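Local atomic coordinates of signal recognition particle 54 kDa protein (Aeropyrum pernix, PDB entry 7EPK), a protein that belongs to the SRP54 family of signal recognition particle proteins, joining a helical bundle and a P-loop GTPase-type domain to a signal peptide binding domain. Residues Lys52-Lys57 / Val74-Val79; Glu59-Val64 / Ser305-Gly310. All coordinates share one frame; numbering follows the deposited sequence.

Contact 1 of 2, residues Lys52-Lys57 / Val74-Val79; sequences KERALK and VYEELV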
loop_
_atom_site.group_PDB
_atom_site.type_symbol
_atom_site.label_atom_id
_atom_site.label_comp_id
_atom_site.label_asym_id
_atom_site.label_seq_id
_atom_site.Cartn_x
_atom_site.Cartn_y
_atom_site.Cartn_z
ATOM N N LYS A 52 15.686 14.305 3.297
ATOM C CA LYS A 52 16.354 15.402 4.054
ATOM C C LYS A 52 15.306 16.331 4.680
ATOM O O LYS A 52 15.381 16.565 5.897
ATOM C CB LYS A 52 17.253 16.264 3.168
ATOM C CG LYS A 52 18.505 16.794 3.851
ATOM C CD LYS A 52 19.689 15.948 3.450
ATOM C CE LYS A 52 21.030 16.484 3.881
ATOM N NZ LYS A 52 22.114 15.848 3.095
ATOM N N GLU A 53 14.389 16.876 3.879
ATOM C CA GLU A 53 13.351 17.836 4.354
ATOM C C GLU A 53 12.661 17.256 5.598
ATOM O O GLU A 53 12.529 17.980 6.601
ATOM C CB GLU A 53 12.314 18.144 3.268
ATOM C CG GLU A 53 12.791 19.150 2.236
ATOM C CD GLU A 53 12.131 19.029 0.870
ATOM O OE1 GLU A 53 11.064 18.378 0.798
ATOM O OE2 GLU A 53 12.698 19.565 -0.123
ATOM N N ARG A 54 12.237 15.993 5.552
ATOM C CA ARG A 54 11.487 15.391 6.683
ATOM C C ARG A 54 12.437 15.294 7.891
ATOM O O ARG A 54 12.022 15.715 8.991
ATOM C CB ARG A 54 10.822 14.086 6.232
ATOM C CG ARG A 54 9.727 14.317 5.199
ATOM C CD ARG A 54 8.862 13.103 4.959
ATOM N NE ARG A 54 8.241 12.653 6.193
ATOM C CZ ARG A 54 7.750 11.440 6.385
ATOM N NH1 ARG A 54 7.779 10.548 5.412
ATOM N NH2 ARG A 54 7.238 11.119 7.551
ATOM N N ALA A 55 13.686 14.849 7.688
ATOM C CA ALA A 55 14.721 14.736 8.747
ATOM C C ALA A 55 14.983 16.093 9.422
ATOM O O ALA A 55 15.399 16.100 10.588
ATOM C CB ALA A 55 15.987 14.143 8.183
ATOM N N LEU A 56 14.753 17.206 8.734
ATOM C CA LEU A 56 15.010 18.564 9.274
ATOM C C LEU A 56 13.791 19.071 10.032
ATOM O O LEU A 56 13.998 19.872 10.951
ATOM C CB LEU A 56 15.351 19.517 8.120
ATOM C CG LEU A 56 16.821 19.897 7.964
ATOM C CD1 LEU A 56 17.717 18.681 8.117
ATOM C CD2 LEU A 56 17.053 20.527 6.611
ATOM N N LYS A 57 12.583 18.680 9.617
ATOM C CA LYS A 57 11.301 19.248 10.126
ATOM C C LYS A 57 10.717 18.331 11.218
ATOM O O LYS A 57 10.049 18.829 12.174
ATOM C CB LYS A 57 10.314 19.441 8.964
ATOM C CG LYS A 57 10.668 20.522 7.943
ATOM C CD LYS A 57 9.698 20.611 6.771
ATOM C CE LYS A 57 9.687 19.349 5.930
ATOM N NZ LYS A 57 8.820 19.467 4.734
ATOM N N VAL A 74 12.661 6.795 5.344
ATOM C CA VAL A 74 13.251 6.294 4.066
ATOM C C VAL A 74 12.170 5.459 3.356
ATOM O O VAL A 74 11.784 5.820 2.235
ATOM C CB VAL A 74 14.578 5.548 4.320
ATOM C CG1 VAL A 74 15.041 4.707 3.144
ATOM C CG2 VAL A 74 15.673 6.537 4.707
ATOM N N TYR A 75 11.639 4.443 4.038
ATOM C CA TYR A 75 10.459 3.649 3.621
ATOM C C TYR A 75 9.395 4.606 3.060
ATOM O O TYR A 75 9.130 4.589 1.852
ATOM C CB TYR A 75 9.953 2.796 4.792
ATOM C CG TYR A 75 8.582 2.187 4.608
ATOM C CD1 TYR A 75 8.366 1.139 3.726
ATOM C CD2 TYR A 75 7.488 2.652 5.323
ATOM C CE1 TYR A 75 7.106 0.575 3.556
ATOM C CE2 TYR A 75 6.227 2.098 5.167
ATOM C CZ TYR A 75 6.027 1.056 4.277
ATOM O OH TYR A 75 4.778 0.518 4.127
ATOM N N GLU A 76 8.790 5.438 3.897
ATOM C CA GLU A 76 7.567 6.166 3.484
ATOM C C GLU A 76 7.845 6.897 2.159
ATOM O O GLU A 76 6.952 6.944 1.280
ATOM C CB GLU A 76 7.107 7.095 4.607
ATOM C CG GLU A 76 6.344 6.374 5.708
ATOM C CD GLU A 76 5.878 7.241 6.877
ATOM O OE1 GLU A 76 5.481 6.654 7.921
ATOM O OE2 GLU A 76 5.913 8.494 6.752
ATOM N N GLU A 77 9.046 7.442 2.001
ATOM C CA GLU A 77 9.380 8.318 0.854
ATOM C C GLU A 77 9.750 7.468 -0.368
ATOM O O GLU A 77 9.568 7.975 -1.487
ATOM C CB GLU A 77 10.520 9.267 1.229
ATOM C CG GLU A 77 10.059 10.509 1.964
ATOM C CD GLU A 77 8.834 11.194 1.396
ATOM O OE1 GLU A 77 8.846 11.569 0.180
ATOM O OE2 GLU A 77 7.868 11.358 2.177
ATOM N N LEU A 78 10.332 6.282 -0.156
ATOM C CA LEU A 78 10.582 5.267 -1.218
ATOM C C LEU A 78 9.229 4.768 -1.725
ATOM O O LEU A 78 9.099 4.513 -2.927
ATOM C CB LEU A 78 11.440 4.106 -0.691
ATOM C CG LEU A 78 12.918 4.428 -0.443
ATOM C CD1 LEU A 78 13.720 3.199 -0.057
ATOM C CD2 LEU A 78 13.554 5.062 -1.657
ATOM N N VAL A 79 8.252 4.674 -0.832
ATOM C CA VAL A 79 6.883 4.238 -1.195
ATOM C C VAL A 79 6.333 5.259 -2.202
ATOM O O VAL A 79 5.796 4.833 -3.258
ATOM C CB VAL A 79 6.001 4.082 0.054
ATOM C CG1 VAL A 79 4.552 3.834 -0.320
ATOM C CG2 VAL A 79 6.483 2.969 0.963
#
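R54 reaches from the 52-57 segment across to V74-V79 and meets two successive glutamates there, forming a salt-bridge network. Along the second segment, E76 is the first residue to touch it. Both terminal nitrogens of R54 grip one oxygen end-on: NH2 lies 3.0 Å from E76 OE2, and NH1 lies 3.1 Å from the same atom. NH2 comes from the syn side and NH1 from the anti side, both from one face of the carboxylate. The two flat groups are turned only 19° apart, and OE2 stays near the guanidinium plane. E76 CB also sits at that guanidinium edge, 3.6 Å from R54 NH1. The other oxygen, E76 OE1, pairs with K72, so the carboxylate is held between two cations. At E77 the geometry changes. Its chain bends at chi2 (-45°), which turns the carboxylate back against the shaft of R54, and the planes stand 82° apart. The salt bridge from R54 NH1 to E77 OE2 is a weak hydrogen bond of 3.3 Å, while R54 CD passes 3.4 Å from that same E77 OE2. R54 NH2 has a further partner in E58, which probably helps balance the charge. The other faces of the helix meet other elements: V74 and L78 pack on helix 19-36 and also touch helix 41-57 through I51 and V47, while Y75 and V79 rest on helix 283-291; the network thus bridges helices 41-57 and 66-81 within the helical bundle domain.

Contact 2 of 2, residues Glu59-Val64 / Ser305-Gly310; sequences EPPPGV and SLEEAG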
loop_
_atom_site.group_PDB
_atom_site.type_symbol
_atom_site.label_atom_id
_atom_site.label_comp_id
_atom_site.label_asym_id
_atom_site.label_seq_id
_atom_site.Cartn_x
_atom_site.Cartn_y
_atom_site.Cartn_z
ATOM N N GLU A 59 11.148 15.093 14.074
ATOM C CA GLU A 59 12.053 14.502 15.091
ATOM C C GLU A 59 11.363 13.255 15.623
ATOM O O GLU A 59 10.141 13.170 15.701
ATOM C CB GLU A 59 12.378 15.516 16.198
ATOM C CG GLU A 59 11.179 16.339 16.682
ATOM C CD GLU A 59 10.696 17.446 15.743
ATOM O OE1 GLU A 59 11.336 18.527 15.710
ATOM O OE2 GLU A 59 9.674 17.231 15.037
ATOM N N PRO A 60 12.115 12.221 16.004
ATOM C CA PRO A 60 11.490 11.007 16.530
ATOM C C PRO A 60 10.512 11.297 17.669
ATOM O O PRO A 60 10.871 11.975 18.619
ATOM C CB PRO A 60 12.672 10.172 17.054
ATOM C CG PRO A 60 13.916 11.044 16.903
ATOM C CD PRO A 60 13.576 12.174 15.961
ATOM N N PRO A 61 9.271 10.767 17.668
ATOM C CA PRO A 61 8.366 10.949 18.806
ATOM C C PRO A 61 8.948 10.440 20.128
ATOM O O PRO A 61 9.797 9.535 20.119
ATOM C CB PRO A 61 7.147 10.098 18.429
ATOM C CG PRO A 61 7.713 9.091 17.457
ATOM C CD PRO A 61 8.692 9.897 16.634
ATOM N N PRO A 62 8.498 10.994 21.291
ATOM C CA PRO A 62 9.053 10.640 22.600
ATOM C C PRO A 62 9.287 9.129 22.706
ATOM O O PRO A 62 8.351 8.382 22.562
ATOM C CB PRO A 62 7.985 11.152 23.581
ATOM C CG PRO A 62 7.399 12.366 22.888
ATOM C CD PRO A 62 7.430 12.006 21.411
ATOM N N GLY A 63 10.552 8.726 22.834
ATOM C CA GLY A 63 10.933 7.327 23.089
ATOM C C GLY A 63 11.540 6.634 21.887
ATOM O O GLY A 63 12.385 5.726 22.128
ATOM N N VAL A 64 11.122 6.992 20.660
ATOM C CA VAL A 64 11.575 6.301 19.408
ATOM C C VAL A 64 13.043 6.652 19.160
ATOM O O VAL A 64 13.386 7.850 19.209
ATOM C CB VAL A 64 10.724 6.650 18.172
ATOM C CG1 VAL A 64 11.310 6.036 16.905
ATOM C CG2 VAL A 64 9.274 6.226 18.347
ATOM N N SER A 305 3.938 0.806 19.283
ATOM C CA SER A 305 3.929 0.504 20.740
ATOM C C SER A 305 4.233 1.789 21.503
ATOM O O SER A 305 3.352 2.247 22.244
ATOM C CB SER A 305 4.912 -0.558 21.102
ATOM O OG SER A 305 4.757 -1.681 20.252
ATOM N N LEU A 306 5.411 2.370 21.245
ATOM C CA LEU A 306 5.964 3.569 21.939
ATOM C C LEU A 306 5.001 4.759 21.843
ATOM O O LEU A 306 4.858 5.467 22.848
ATOM C CB LEU A 306 7.335 3.916 21.352
ATOM C CG LEU A 306 8.539 3.320 22.083
ATOM C CD1 LEU A 306 8.317 1.860 22.471
ATOM C CD2 LEU A 306 9.795 3.453 21.235
ATOM N N GLU A 307 4.352 4.972 20.701
ATOM C CA GLU A 307 3.392 6.094 20.520
ATOM C C GLU A 307 2.130 5.799 21.337
ATOM O O GLU A 307 1.466 6.751 21.786
ATOM C CB GLU A 307 3.100 6.302 19.035
ATOM C CG GLU A 307 4.337 6.714 18.249
ATOM C CD GLU A 307 4.086 7.273 16.859
ATOM O OE1 GLU A 307 3.001 7.868 16.632
ATOM O OE2 GLU A 307 4.981 7.112 16.002
ATOM N N GLU A 308 1.813 4.517 21.534
ATOM C CA GLU A 308 0.669 4.090 22.379
ATOM C C GLU A 308 1.035 4.399 23.843
ATOM O O GLU A 308 0.350 5.276 24.446
ATOM C CB GLU A 308 0.301 2.627 22.087
ATOM C CG GLU A 308 -0.417 2.411 20.750
ATOM C CD GLU A 308 -0.448 0.976 20.213
ATOM O OE1 GLU A 308 -1.276 0.685 19.315
ATOM O OE2 GLU A 308 0.374 0.147 20.665
ATOM N N ALA A 309 2.105 3.770 24.367
ATOM C CA ALA A 309 2.675 3.987 25.728
ATOM C C ALA A 309 2.817 5.485 26.055
ATOM O O ALA A 309 2.573 5.846 27.218
ATOM C CB ALA A 309 3.999 3.288 25.851
ATOM N N GLY A 310 3.194 6.323 25.080
ATOM C CA GLY A 310 3.262 7.793 25.208
ATOM C C GLY A 310 1.915 8.414 25.559
ATOM O O GLY A 310 1.892 9.338 26.412
#
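L306 points from its helix toward the 59-64 loop and makes the closer-packed half of this contact with G63 and V64. Its CD2 methyl does the touching: it lies 3.6 Å from the carbonyl oxygen G63 O, 3.8 Å from V64 CA and 4.0 Å from V64 CG2. V64 is buried, and its chi1 of 174° sets CG1 anti to the backbone N, leaving CG2 as the branch that meets the leucine methyl. The CA atoms of G63 and L306 are 6.3 Å apart, and G63 takes a positive phi (107°), a backbone shape that suits glycine. The other half is looser and nearer solvent. The extended chain of E307 slants across P61 until OE2 comes 3.7 Å from P61 CG, a van der Waals touch of a carboxylate oxygen on the CG methylene of the proline. Within the loop, V64 N donates to P61 O at 2.9 Å and closes the turn. Support from outside comes from W69 of helix 66-81, on which P60 and P61 lean. P61 to V64 form a type II beta turn with glycine in its third position. This proline-rich turn links helices 41-57 and 66-81 of the helical bundle domain and lies against the long helix 293-320, which leads toward the signal peptide binding domain.

Contact 1 is partly buried, with its centre about 17 Å from the centre of the chain; contact 2 lies at the surface, about 23 Å out. Their centres are about 18 Å apart, and no touch joins them beyond adjoining in sequence. Both involve the hairpin of helices 41-57 and 66-81: contact 1 ties its two arms together by charge, a local link across 16 residues, whereas contact 2 sets its connecting loop on helix 293-320, 240 residues further on. There the chemistry is van der Waals, a leucine methyl on backbone and valine, and a carboxylate that touches a proline methylene instead of pairing with a cation across the contact; it covers somewhat more surface.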